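Putative regulatory protein SCO4313 (Streptomyces coelicolor, PDB 2OI8) probably binds DNA as a TetR-family transcriptional regulator with a helix-turn-helix motif. Local coordinates at residues G185-E190 and L204-E209. Numbering follows the deposited sequence.
Sequences GVLSLE and LLFEAE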
ATOM      1  N   GLY A 185      -1.293   2.722  -6.971  1.00  7.97           N
ATOM      2  CA  GLY A 185      -0.162   3.563  -6.588  1.00  7.00           C
ATOM      3  C   GLY A 185      -0.699   4.849  -6.025  1.00  7.15           C
ATOM      4  O   GLY A 185      -0.325   5.243  -4.933  1.00  6.85           O
ATOM      5  N   VAL A 186      -1.620   5.493  -6.738  1.00  7.24           N
ATOM      6  CA  VAL A 186      -2.181   6.729  -6.193  1.00  7.57           C
ATOM      7  C   VAL A 186      -3.214   6.511  -5.078  1.00  7.27           C
ATOM      8  O   VAL A 186      -3.182   7.207  -4.085  1.00  7.86           O
ATOM      9  CB  VAL A 186      -2.599   7.753  -7.272  1.00  7.67           C
ATOM     10  CG1 VAL A 186      -2.398   7.207  -8.656  1.00  7.55           C
ATOM     11  CG2 VAL A 186      -4.013   8.295  -7.041  1.00  8.88           C
ATOM     12  N   LEU A 187      -4.062   5.503  -5.196  1.00  6.92           N
ATOM     13  CA  LEU A 187      -5.028   5.246  -4.142  1.00  6.90           C
ATOM     14  C   LEU A 187      -4.385   4.939  -2.805  1.00  6.66           C
ATOM     15  O   LEU A 187      -4.782   5.492  -1.773  1.00  7.02           O
ATOM     16  CB  LEU A 187      -6.009   4.127  -4.540  1.00  6.73           C
ATOM     17  CG  LEU A 187      -6.993   4.526  -5.638  1.00  6.24           C
ATOM     18  CD1 LEU A 187      -7.839   3.329  -6.041  1.00  4.49           C
ATOM     19  CD2 LEU A 187      -7.856   5.718  -5.193  1.00  5.20           C
ATOM     20  N   SER A 188      -3.390   4.071  -2.796  1.00  6.34           N
ATOM     21  CA  SER A 188      -2.829   3.715  -1.508  1.00  6.92           C
ATOM     22  C   SER A 188      -1.871   4.771  -0.999  1.00  6.83           C
ATOM     23  O   SER A 188      -1.735   4.956   0.203  1.00  6.91           O
ATOM     24  CB  SER A 188      -2.203   2.343  -1.553  1.00  6.73           C
ATOM     25  OG  SER A 188      -1.387   2.261  -2.678  1.00  9.70           O
ATOM     26  N   LEU A 189      -1.242   5.517  -1.898  1.00  7.48           N
ATOM     27  CA  LEU A 189      -0.444   6.662  -1.444  1.00  7.31           C
ATOM     28  C   LEU A 189      -1.308   7.697  -0.816  1.00  7.74           C
ATOM     29  O   LEU A 189      -0.927   8.246   0.195  1.00  7.40           O
ATOM     30  CB  LEU A 189       0.400   7.295  -2.553  1.00  7.08           C
ATOM     31  CG  LEU A 189       1.653   6.518  -2.968  1.00  6.21           C
ATOM     32  CD1 LEU A 189       2.324   7.279  -4.090  1.00  7.68           C
ATOM     33  CD2 LEU A 189       2.623   6.337  -1.793  1.00  2.85           C
ATOM     34  N   GLU A 190      -2.482   7.970  -1.384  1.00  9.04           N
ATOM     35  CA  GLU A 190      -3.376   8.930  -0.725  1.00 10.43           C
ATOM     36  C   GLU A 190      -3.975   8.404   0.569  1.00  9.86           C
ATOM     37  O   GLU A 190      -3.879   9.080   1.598  1.00 10.12           O
ATOM     38  CB  GLU A 190      -4.416   9.577  -1.653  1.00 10.31           C
ATOM     39  CG  GLU A 190      -5.339   8.693  -2.437  1.00 13.13           C
ATOM     40  CD  GLU A 190      -5.929   9.431  -3.664  1.00 14.52           C
ATOM     41  OE1 GLU A 190      -6.217  10.654  -3.573  1.00 19.36           O
ATOM     42  OE2 GLU A 190      -6.109   8.785  -4.728  1.00 18.39           O
ATOM     43  N   LEU A 204      -6.798  14.914  -8.908  1.00 16.71           N
ATOM     44  CA  LEU A 204      -6.419  15.381 -10.251  1.00 16.25           C
ATOM     45  C   LEU A 204      -5.243  14.568 -10.747  1.00 15.61           C
ATOM     46  O   LEU A 204      -5.231  14.158 -11.910  1.00 15.10           O
ATOM     47  CB  LEU A 204      -6.098  16.882 -10.273  1.00 15.91           C
ATOM     48  CG  LEU A 204      -7.207  17.920 -10.507  1.00 16.60           C
ATOM     49  CD1 LEU A 204      -8.588  17.493 -10.008  1.00 16.89           C
ATOM     50  CD2 LEU A 204      -6.818  19.282  -9.910  1.00 16.51           C
ATOM     51  N   LEU A 205      -4.277  14.319  -9.853  1.00 15.14           N
ATOM     52  CA  LEU A 205      -3.228  13.316 -10.111  1.00 14.58           C
ATOM     53  C   LEU A 205      -3.815  11.986 -10.617  1.00 14.39           C
ATOM     54  O   LEU A 205      -3.370  11.455 -11.637  1.00 14.36           O
ATOM     55  CB  LEU A 205      -2.328  13.087  -8.889  1.00 13.96           C
ATOM     56  CG  LEU A 205      -1.388  11.879  -9.042  1.00 13.92           C
ATOM     57  CD1 LEU A 205      -0.436  11.986 -10.241  1.00 12.56           C
ATOM     58  CD2 LEU A 205      -0.618  11.586  -7.760  1.00 14.13           C
ATOM     59  N   PHE A 206      -4.829  11.488  -9.920  1.00 14.07           N
ATOM     60  CA  PHE A 206      -5.510  10.261 -10.298  1.00 14.47           C
ATOM     61  C   PHE A 206      -6.093  10.386 -11.698  1.00 15.22           C
ATOM     62  O   PHE A 206      -5.903   9.482 -12.521  1.00 15.40           O
ATOM     63  CB  PHE A 206      -6.610   9.932  -9.271  1.00 14.07           C
ATOM     64  CG  PHE A 206      -7.345   8.645  -9.547  1.00 13.58           C
ATOM     65  CD1 PHE A 206      -8.361   8.590 -10.509  1.00 11.76           C
ATOM     66  CD2 PHE A 206      -7.041   7.492  -8.832  1.00 11.92           C
ATOM     67  CE1 PHE A 206      -9.060   7.387 -10.753  1.00 11.25           C
ATOM     68  CE2 PHE A 206      -7.729   6.272  -9.081  1.00 11.20           C
ATOM     69  CZ  PHE A 206      -8.743   6.227 -10.037  1.00 11.28           C
ATOM     70  N   GLU A 207      -6.795  11.496 -11.962  1.00 15.84           N
ATOM     71  CA  GLU A 207      -7.297  11.804 -13.314  1.00 16.94           C
ATOM     72  C   GLU A 207      -6.200  11.821 -14.369  1.00 17.28           C
ATOM     73  O   GLU A 207      -6.409  11.317 -15.485  1.00 17.41           O
ATOM     74  CB  GLU A 207      -8.028  13.158 -13.387  1.00 16.96           C
ATOM     75  CG  GLU A 207      -9.446  13.175 -12.878  1.00 18.10           C
ATOM     76  CD  GLU A 207     -10.253  11.993 -13.348  1.00 20.07           C
ATOM     77  OE1 GLU A 207     -10.661  11.950 -14.535  1.00 21.10           O
ATOM     78  OE2 GLU A 207     -10.483  11.100 -12.509  1.00 20.35           O
ATOM     79  N   ALA A 208      -5.068  12.444 -14.035  1.00 17.21           N
ATOM     80  CA  ALA A 208      -3.946  12.517 -14.957  1.00 17.81           C
ATOM     81  C   ALA A 208      -3.443  11.106 -15.280  1.00 18.71           C
ATOM     82  O   ALA A 208      -3.319  10.746 -16.452  1.00 19.08           O
ATOM     83  CB  ALA A 208      -2.842  13.369 -14.396  1.00 17.35           C
ATOM     84  N   GLU A 209      -3.193  10.302 -14.248  1.00 19.17           N
ATOM     85  CA  GLU A 209      -2.680   8.946 -14.438  1.00 20.03           C
ATOM     86  C   GLU A 209      -3.617   8.078 -15.259  1.00 21.07           C
ATOM     87  O   GLU A 209      -3.168   7.290 -16.079  1.00 20.61           O
ATOM     88  CB  GLU A 209      -2.369   8.288 -13.096  1.00 19.36           C
ATOM     89  CG  GLU A 209      -1.070   8.767 -12.488  1.00 17.98           C
ATOM     90  CD  GLU A 209       0.129   8.362 -13.313  1.00 18.63           C
ATOM     91  OE1 GLU A 209       0.541   7.193 -13.229  1.00 19.29           O
ATOM     92  OE2 GLU A 209       0.667   9.203 -14.064  1.00 18.47           O
TER
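Phe206 meets Val186 and Leu187 where the C-terminal part of helix 170-191 packs against the first turns of helix 202-213. The two segments run antiparallel, at 166°, and their axes come within 10.1 Å. Phe206 can be followed outward from its backbone. CB lies 3.8 Å from Val186 CG2. The first torsion places CG anti to the backbone N (chi1 -178°), which sends the ring across to helix 170-191. CG is next, 4.2 Å from the same Val186 CG2. CD2 then rests 3.6 Å from Val186 CG2. This methyl comes in at the ring edge, near the ring plane, and the two side chains cross at about a right angle. One atom further out, CE2 touches Leu187 CD2 at 3.9 Å. Leu187 CG is equally close to CE2, so the leucine meets this corner of the ring with its branch point as well as a methyl. Beyond the two segments, Phe206 also packs on Leu183 and Arg97. Replacing the ring with the single methyl of an alanine would probably leave Val186 CG2 and the Leu187 branch without their aromatic partner and open a gap between the helices.

Val186 also serves other neighbours. Its CB faces Leu205 CD2 at 4.3 Å, and its CG1 lies 4.3 Å from Glu209 CG. No hydrogen bond joins the two segments; the contact is mainly apolar. The two acids that touch the contact have polar partners elsewhere. Glu190 forms a hydrogen bond with Ser202 and a salt bridge with Arg97. Glu209 forms a salt bridge with Arg182 and a hydrogen bond with Ser178, both of the second subunit. The arrangement is an antiparallel helix pair in the all-helical C-terminal domain of a TetR-family protein, with one side, through Leu205 and Glu209, against the second subunit of the dimer.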